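Local coordinates for uncharacterized protein YqbN (Bacillus subtilis, PDB 3KLU) that is of unknown function but belongs to the XkdN-like family of phage tail assembly chaperones and probably acts in the assembly of a prophage tail, at residues 20-32 with 39-51. Residues are numbered along the deposited sequence; the frame is centred on the assembly and turned at random.
Sequences TIDAEEVEVPISK and GNVVPFIFKAITT
Ile30 lies over one face of the Phe44 ring, its CB 4.0 Å from the ring centroid and 9° off the normal, a CH-pi contact. The same side chain serves a second ring differently: with chi1 at -74°, Ile30 CG1 stands beside its own backbone N and reaches the edge of Phe46, 3.9 Å from Phe46 CZ. Val26 O also lies at that edge, while Val28 CB packs 3.8 Å from Phe46 CE1, the two side chains crossing at about a right angle. The two backbones illustrate how a short antiparallel pair is secured. Val26 and Phe46, then Val28 and Phe44, form hydrogen-bonded pairs; Phe46 N to Val26 O, at 2.8 Å, is almost straight (179°). Between them, Glu27 and Ile45 form the non-hydrogen-bonded pair on the other face, their side chains side by side and pointing the same way. Just before strand 26-28, Glu24 OE2 accepts from Ala48 N on its syn side at 2.7 Å. At the opposite end, one water links Ser31 N to Val42 O. Strand 26-28 is one outer strand of a three-stranded antiparallel sheet, with 44-46 between it and 90-92; Val26, Val28 and Phe46 pack on helix 120-133, whose Trp126 meets both phenylalanine rings.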
ATOM      1  N   THR A  20      -7.208  11.485  18.432  1.00 41.15           N
ATOM      2  CA  THR A  20      -7.369  11.408  16.983  1.00 41.56           C
ATOM      3  C   THR A  20      -7.518   9.987  16.492  1.00 43.14           C
ATOM      4  O   THR A  20      -6.574   9.191  16.573  1.00 42.86           O
ATOM      5  CB  THR A  20      -6.190  11.999  16.211  1.00 40.48           C
ATOM      6  OG1 THR A  20      -5.145  11.024  16.150  1.00 38.27           O
ATOM      7  CG2 THR A  20      -5.679  13.275  16.866  1.00 39.34           C
ATOM      8  N   ILE A  21      -8.711   9.684  15.992  1.00 56.32           N
ATOM      9  CA  ILE A  21      -9.033   8.377  15.444  1.00 58.61           C
ATOM     10  C   ILE A  21      -7.925   7.963  14.490  1.00 58.89           C
ATOM     11  O   ILE A  21      -7.420   8.768  13.715  1.00 58.20           O
ATOM     12  CB  ILE A  21     -10.348   8.452  14.694  1.00 59.62           C
ATOM     13  CG1 ILE A  21     -11.442   8.782  15.688  1.00 60.35           C
ATOM     14  CG2 ILE A  21     -10.634   7.154  13.980  1.00 59.97           C
ATOM     15  CD1 ILE A  21     -12.688   9.240  15.050  1.00 16.85           C
ATOM     16  N   ASP A  22      -7.522   6.714  14.528  1.00 72.21           N
ATOM     17  CA  ASP A  22      -6.468   6.390  13.626  1.00 73.24           C
ATOM     18  C   ASP A  22      -6.927   5.739  12.354  1.00 72.72           C
ATOM     19  O   ASP A  22      -8.063   5.274  12.237  1.00 72.44           O
ATOM     20  CB  ASP A  22      -5.419   5.526  14.301  1.00 73.99           C
ATOM     21  CG  ASP A  22      -4.029   5.770  13.723  1.00 76.39           C
ATOM     22  OD1 ASP A  22      -3.689   5.193  12.655  1.00 76.85           O
ATOM     23  OD2 ASP A  22      -3.283   6.572  14.339  1.00 74.83           O
ATOM     24  N   ALA A  23      -6.001   5.731  11.400  1.00 55.15           N
ATOM     25  CA  ALA A  23      -6.201   5.159  10.082  1.00 53.41           C
ATOM     26  C   ALA A  23      -6.643   3.702  10.077  1.00 52.65           C
ATOM     27  O   ALA A  23      -6.165   2.857  10.830  1.00 53.84           O
ATOM     28  CB  ALA A  23      -4.932   5.310   9.249  1.00 53.52           C
ATOM     29  N   GLU A  24      -7.584   3.458   9.193  1.00138.36           N
ATOM     30  CA  GLU A  24      -8.186   2.175   8.935  1.00135.80           C
ATOM     31  C   GLU A  24      -7.466   0.852   9.162  1.00133.81           C
ATOM     32  O   GLU A  24      -6.947   0.520  10.225  1.00136.16           O
ATOM     33  CB  GLU A  24      -8.636   2.183   7.488  1.00 54.68           C
ATOM     34  CG  GLU A  24      -7.923   3.236   6.597  1.00 54.68           C
ATOM     35  CD  GLU A  24      -6.414   3.048   6.510  1.00 54.23           C
ATOM     36  OE1 GLU A  24      -5.941   1.982   6.948  1.00 53.94           O
ATOM     37  OE2 GLU A  24      -5.709   3.955   6.002  1.00 54.26           O
ATOM     38  N   GLU A  25      -7.525   0.119   8.064  1.00 56.29           N
ATOM     39  CA  GLU A  25      -7.035  -1.219   7.784  1.00 52.34           C
ATOM     40  C   GLU A  25      -8.289  -1.643   7.041  1.00 50.25           C
ATOM     41  O   GLU A  25      -9.231  -2.183   7.605  1.00 51.15           O
ATOM     42  CB  GLU A  25      -6.801  -2.048   9.036  1.00 54.70           C
ATOM     43  CG  GLU A  25      -5.326  -2.120   9.394  1.00 54.70           C
ATOM     44  CD  GLU A  25      -4.843  -3.543   9.662  1.00 55.15           C
ATOM     45  OE1 GLU A  25      -5.638  -4.495   9.490  1.00 53.90           O
ATOM     46  OE2 GLU A  25      -3.661  -3.708  10.044  1.00 54.88           O
ATOM     47  N   VAL A  26      -8.293  -1.288   5.762  1.00 30.24           N
ATOM     48  CA  VAL A  26      -9.380  -1.513   4.833  1.00 28.52           C
ATOM     49  C   VAL A  26      -9.141  -2.753   3.962  1.00 26.14           C
ATOM     50  O   VAL A  26      -8.100  -2.865   3.300  1.00 24.58           O
ATOM     51  CB  VAL A  26      -9.490  -0.269   3.943  1.00 27.73           C
ATOM     52  CG1 VAL A  26     -10.481  -0.470   2.836  1.00 29.87           C
ATOM     53  CG2 VAL A  26      -9.868   0.917   4.800  1.00 30.29           C
ATOM     54  N   GLU A  27     -10.090  -3.687   3.962  1.00 35.84           N
ATOM     55  CA  GLU A  27      -9.976  -4.901   3.148  1.00 34.06           C
ATOM     56  C   GLU A  27     -10.594  -4.629   1.793  1.00 32.57           C
ATOM     57  O   GLU A  27     -11.682  -4.082   1.705  1.00 32.81           O
ATOM     58  CB  GLU A  27     -10.727  -6.048   3.776  1.00 36.38           C
ATOM     59  CG  GLU A  27      -9.966  -6.885   4.747  1.00 43.04           C
ATOM     60  CD  GLU A  27     -10.830  -8.053   5.207  1.00 57.15           C
ATOM     61  OE1 GLU A  27     -10.316  -8.955   5.908  1.00 60.75           O
ATOM     62  OE2 GLU A  27     -12.038  -8.054   4.851  1.00 61.54           O
ATOM     63  N   VAL A  28      -9.909  -5.048   0.742  1.00 31.18           N
ATOM     64  CA  VAL A  28     -10.362  -4.816  -0.620  1.00 31.78           C
ATOM     65  C   VAL A  28     -10.006  -6.015  -1.469  1.00 30.39           C
ATOM     66  O   VAL A  28      -8.830  -6.407  -1.537  1.00 28.79           O
ATOM     67  CB  VAL A  28      -9.636  -3.612  -1.266  1.00 31.55           C
ATOM     68  CG1 VAL A  28     -10.184  -3.374  -2.645  1.00 31.57           C
ATOM     69  CG2 VAL A  28      -9.754  -2.367  -0.395  1.00 31.91           C
ATOM     70  N   PRO A  29     -11.002  -6.608  -2.143  1.00 26.60           N
ATOM     71  CA  PRO A  29     -10.744  -7.774  -2.999  1.00 26.24           C
ATOM     72  C   PRO A  29     -10.166  -7.321  -4.349  1.00 25.75           C
ATOM     73  O   PRO A  29     -10.866  -7.194  -5.336  1.00 28.32           O
ATOM     74  CB  PRO A  29     -12.111  -8.421  -3.113  1.00 26.72           C
ATOM     75  CG  PRO A  29     -13.014  -7.223  -3.156  1.00 30.73           C
ATOM     76  CD  PRO A  29     -12.430  -6.262  -2.120  1.00 29.28           C
ATOM     77  N   ILE A  30      -8.865  -7.088  -4.380  1.00 26.64           N
ATOM     78  CA  ILE A  30      -8.184  -6.635  -5.585  1.00 26.05           C
ATOM     79  C   ILE A  30      -8.222  -7.630  -6.740  1.00 26.43           C
ATOM     80  O   ILE A  30      -8.104  -7.232  -7.894  1.00 26.10           O
ATOM     81  CB  ILE A  30      -6.716  -6.292  -5.246  1.00 23.41           C
ATOM     82  CG1 ILE A  30      -6.677  -4.963  -4.471  1.00 25.52           C
ATOM     83  CG2 ILE A  30      -5.859  -6.233  -6.514  1.00 24.60           C
ATOM     84  CD1 ILE A  30      -7.084  -3.768  -5.283  1.00 32.51           C
ATOM     85  N   SER A  31      -8.354  -8.920  -6.436  1.00 27.11           N
ATOM     86  CA  SER A  31      -8.410  -9.935  -7.484  1.00 26.99           C
ATOM     87  C   SER A  31      -9.139 -11.204  -7.058  1.00 26.36           C
ATOM     88  O   SER A  31      -9.002 -11.677  -5.921  1.00 25.75           O
ATOM     89  CB  SER A  31      -7.001 -10.310  -7.954  1.00 25.18           C
ATOM     90  OG  SER A  31      -7.070 -11.438  -8.807  1.00 24.30           O
ATOM     91  N   LYS A  32      -9.911 -11.758  -7.985  1.00 24.48           N
ATOM     92  CA  LYS A  32     -10.652 -12.976  -7.693  1.00 25.80           C
ATOM     93  C   LYS A  32      -9.780 -14.240  -7.868  1.00 24.25           C
ATOM     94  O   LYS A  32     -10.218 -15.343  -7.566  1.00 25.33           O
ATOM     95  CB  LYS A  32     -11.894 -13.061  -8.579  1.00 26.62           C
ATOM     96  CG  LYS A  32     -12.943 -11.954  -8.364  1.00 29.99           C
ATOM     97  CD  LYS A  32     -14.086 -12.165  -9.363  1.00 32.67           C
ATOM     98  CE  LYS A  32     -15.130 -11.067  -9.360  1.00 39.96           C
ATOM     99  NZ  LYS A  32     -16.075 -11.227 -10.529  1.00 41.69           N
ATOM    100  N   GLY A  39     -12.258 -21.735  -1.189  1.00 35.10           N
ATOM    101  CA  GLY A  39     -12.701 -21.073  -2.409  1.00 32.39           C
ATOM    102  C   GLY A  39     -13.097 -19.612  -2.330  1.00 31.65           C
ATOM    103  O   GLY A  39     -13.539 -19.043  -3.311  1.00 33.13           O
ATOM    104  N   ASN A  40     -12.948 -19.000  -1.164  1.00 28.43           N
ATOM    105  CA  ASN A  40     -13.277 -17.592  -0.996  1.00 26.52           C
ATOM    106  C   ASN A  40     -12.125 -16.653  -1.324  1.00 22.85           C
ATOM    107  O   ASN A  40     -10.953 -16.960  -1.064  1.00 20.44           O
ATOM    108  CB  ASN A  40     -13.730 -17.351   0.427  1.00 26.87           C
ATOM    109  CG  ASN A  40     -15.027 -18.036   0.724  1.00 32.08           C
ATOM    110  OD1 ASN A  40     -15.236 -18.513   1.836  1.00 36.21           O
ATOM    111  ND2 ASN A  40     -15.920 -18.094  -0.271  1.00 30.69           N
ATOM    112  N   VAL A  41     -12.478 -15.511  -1.901  1.00 27.33           N
ATOM    113  CA  VAL A  41     -11.494 -14.519  -2.276  1.00 26.01           C
ATOM    114  C   VAL A  41     -10.737 -14.038  -1.035  1.00 24.77           C
ATOM    115  O   VAL A  41     -11.305 -13.883   0.045  1.00 26.71           O
ATOM    116  CB  VAL A  41     -12.139 -13.292  -2.945  1.00 25.66           C
ATOM    117  CG1 VAL A  41     -11.057 -12.307  -3.332  1.00 24.66           C
ATOM    118  CG2 VAL A  41     -12.938 -13.714  -4.154  1.00 27.09           C
ATOM    119  N   VAL A  42      -9.443 -13.819  -1.213  1.00 25.43           N
ATOM    120  CA  VAL A  42      -8.584 -13.337  -0.144  1.00 24.82           C
ATOM    121  C   VAL A  42      -8.382 -11.867  -0.446  1.00 24.21           C
ATOM    122  O   VAL A  42      -7.607 -11.519  -1.337  1.00 24.92           O
ATOM    123  CB  VAL A  42      -7.251 -14.059  -0.195  1.00 23.17           C
ATOM    124  CG1 VAL A  42      -6.341 -13.501   0.849  1.00 19.54           C
ATOM    125  CG2 VAL A  42      -7.473 -15.594  -0.015  1.00 25.20           C
ATOM    126  N   PRO A  43      -9.101 -10.975   0.257  1.00 19.00           N
ATOM    127  CA  PRO A  43      -8.932  -9.539  -0.019  1.00 19.23           C
ATOM    128  C   PRO A  43      -7.597  -8.977   0.453  1.00 17.33           C
ATOM    129  O   PRO A  43      -6.961  -9.525   1.352  1.00 17.56           O
ATOM    130  CB  PRO A  43     -10.108  -8.896   0.720  1.00 19.44           C
ATOM    131  CG  PRO A  43     -10.272  -9.793   1.914  1.00 20.43           C
ATOM    132  CD  PRO A  43     -10.088 -11.184   1.343  1.00 21.26           C
ATOM    133  N   PHE A  44      -7.167  -7.899  -0.188  1.00 21.14           N
ATOM    134  CA  PHE A  44      -5.943  -7.243   0.221  1.00 19.62           C
ATOM    135  C   PHE A  44      -6.329  -6.356   1.397  1.00 21.78           C
ATOM    136  O   PHE A  44      -7.453  -5.852   1.453  1.00 22.46           O
ATOM    137  CB  PHE A  44      -5.443  -6.338  -0.884  1.00 19.46           C
ATOM    138  CG  PHE A  44      -4.563  -7.010  -1.857  1.00 15.50           C
ATOM    139  CD1 PHE A  44      -4.798  -8.309  -2.242  1.00 18.01           C
ATOM    140  CD2 PHE A  44      -3.528  -6.315  -2.436  1.00 14.65           C
ATOM    141  CE1 PHE A  44      -3.986  -8.918  -3.229  1.00 19.45           C
ATOM    142  CE2 PHE A  44      -2.707  -6.902  -3.422  1.00 18.03           C
ATOM    143  CZ  PHE A  44      -2.940  -8.204  -3.816  1.00 17.95           C
ATOM    144  N   ILE A  45      -5.393  -6.175   2.329  1.00 17.01           N
ATOM    145  CA  ILE A  45      -5.595  -5.293   3.462  1.00 18.87           C
ATOM    146  C   ILE A  45      -4.665  -4.098   3.286  1.00 20.07           C
ATOM    147  O   ILE A  45      -3.413  -4.252   3.208  1.00 18.37           O
ATOM    148  CB  ILE A  45      -5.254  -5.966   4.756  1.00 19.09           C
ATOM    149  CG1 ILE A  45      -6.173  -7.149   4.961  1.00 19.76           C
ATOM    150  CG2 ILE A  45      -5.433  -4.976   5.923  1.00 20.05           C
ATOM    151  CD1 ILE A  45      -5.830  -7.926   6.231  1.00 35.64           C
ATOM    152  N   PHE A  46      -5.283  -2.918   3.199  1.00 22.82           N
ATOM    153  CA  PHE A  46      -4.579  -1.652   3.035  1.00 21.18           C
ATOM    154  C   PHE A  46      -4.668  -0.859   4.334  1.00 21.84           C
ATOM    155  O   PHE A  46      -5.573  -1.084   5.160  1.00 22.86           O
ATOM    156  CB  PHE A  46      -5.196  -0.806   1.922  1.00 21.29           C
ATOM    157  CG  PHE A  46      -5.093  -1.429   0.528  1.00 22.51           C
ATOM    158  CD1 PHE A  46      -5.959  -2.456   0.137  1.00 23.54           C
ATOM    159  CD2 PHE A  46      -4.197  -0.919  -0.409  1.00 19.43           C
ATOM    160  CE1 PHE A  46      -5.934  -2.947  -1.175  1.00 20.59           C
ATOM    161  CE2 PHE A  46      -4.163  -1.404  -1.721  1.00 22.60           C
ATOM    162  CZ  PHE A  46      -5.025  -2.410  -2.107  1.00 20.86           C
ATOM    163  N   LYS A  47      -3.703   0.039   4.516  1.00 19.90           N
ATOM    164  CA  LYS A  47      -3.636   0.916   5.674  1.00 21.45           C
ATOM    165  C   LYS A  47      -2.682   2.031   5.317  1.00 20.06           C
ATOM    166  O   LYS A  47      -1.496   1.786   5.121  1.00 20.20           O
ATOM    167  CB  LYS A  47      -3.099   0.190   6.897  1.00 22.39           C
ATOM    168  CG  LYS A  47      -3.094   1.061   8.147  1.00 25.04           C
ATOM    169  CD  LYS A  47      -2.276   0.384   9.247  1.00 31.36           C
ATOM    170  CE  LYS A  47      -2.631   0.945  10.596  1.00 36.54           C
ATOM    171  NZ  LYS A  47      -2.441   2.406  10.495  1.00 38.20           N
ATOM    172  N   ALA A  48      -3.214   3.245   5.201  1.00 26.94           N
ATOM    173  CA  ALA A  48      -2.426   4.436   4.874  1.00 25.64           C
ATOM    174  C   ALA A  48      -1.112   4.554   5.668  1.00 25.16           C
ATOM    175  O   ALA A  48      -1.015   4.188   6.850  1.00 26.21           O
ATOM    176  CB  ALA A  48      -3.266   5.702   5.103  1.00 27.35           C
ATOM    177  N   ILE A  49      -0.088   5.050   4.998  1.00 21.02           N
ATOM    178  CA  ILE A  49       1.170   5.239   5.687  1.00 19.74           C
ATOM    179  C   ILE A  49       1.160   6.703   6.160  1.00 20.99           C
ATOM    180  O   ILE A  49       0.169   7.406   5.989  1.00 18.78           O
ATOM    181  CB  ILE A  49       2.352   4.926   4.751  1.00 20.09           C
ATOM    182  CG1 ILE A  49       2.285   5.807   3.502  1.00 16.92           C
ATOM    183  CG2 ILE A  49       2.275   3.461   4.345  1.00 17.09           C
ATOM    184  CD1 ILE A  49       3.540   5.791   2.662  1.00 36.15           C
ATOM    185  N   THR A  50       2.247   7.166   6.742  1.00 15.68           N
ATOM    186  CA  THR A  50       2.261   8.512   7.250  1.00 16.76           C
ATOM    187  C   THR A  50       2.690   9.519   6.213  1.00 17.04           C
ATOM    188  O   THR A  50       3.272   9.186   5.148  1.00 16.59           O
ATOM    189  CB  THR A  50       3.200   8.605   8.437  1.00 17.17           C
ATOM    190  OG1 THR A  50       4.537   8.388   7.981  1.00 18.57           O
ATOM    191  CG2 THR A  50       2.860   7.501   9.461  1.00 16.83           C
ATOM    192  N   THR A  51       2.385  10.765   6.515  1.00 20.43           N
ATOM    193  CA  THR A  51       2.749  11.854   5.642  1.00 21.11           C
ATOM    194  C   THR A  51       4.276  11.965   5.643  1.00 21.71           C
ATOM    195  O   THR A  51       4.884  12.135   4.596  1.00 23.52           O
ATOM    196  CB  THR A  51       2.070  13.143   6.142  1.00 23.71           C
ATOM    197  OG1 THR A  51       0.637  12.966   6.085  1.00 20.77           O
ATOM    198  CG2 THR A  51       2.534  14.348   5.317  1.00 24.16           C
TER
HETATM  199  O   HOH W   1      -8.232 -10.323  -3.729  1.00  9.97           O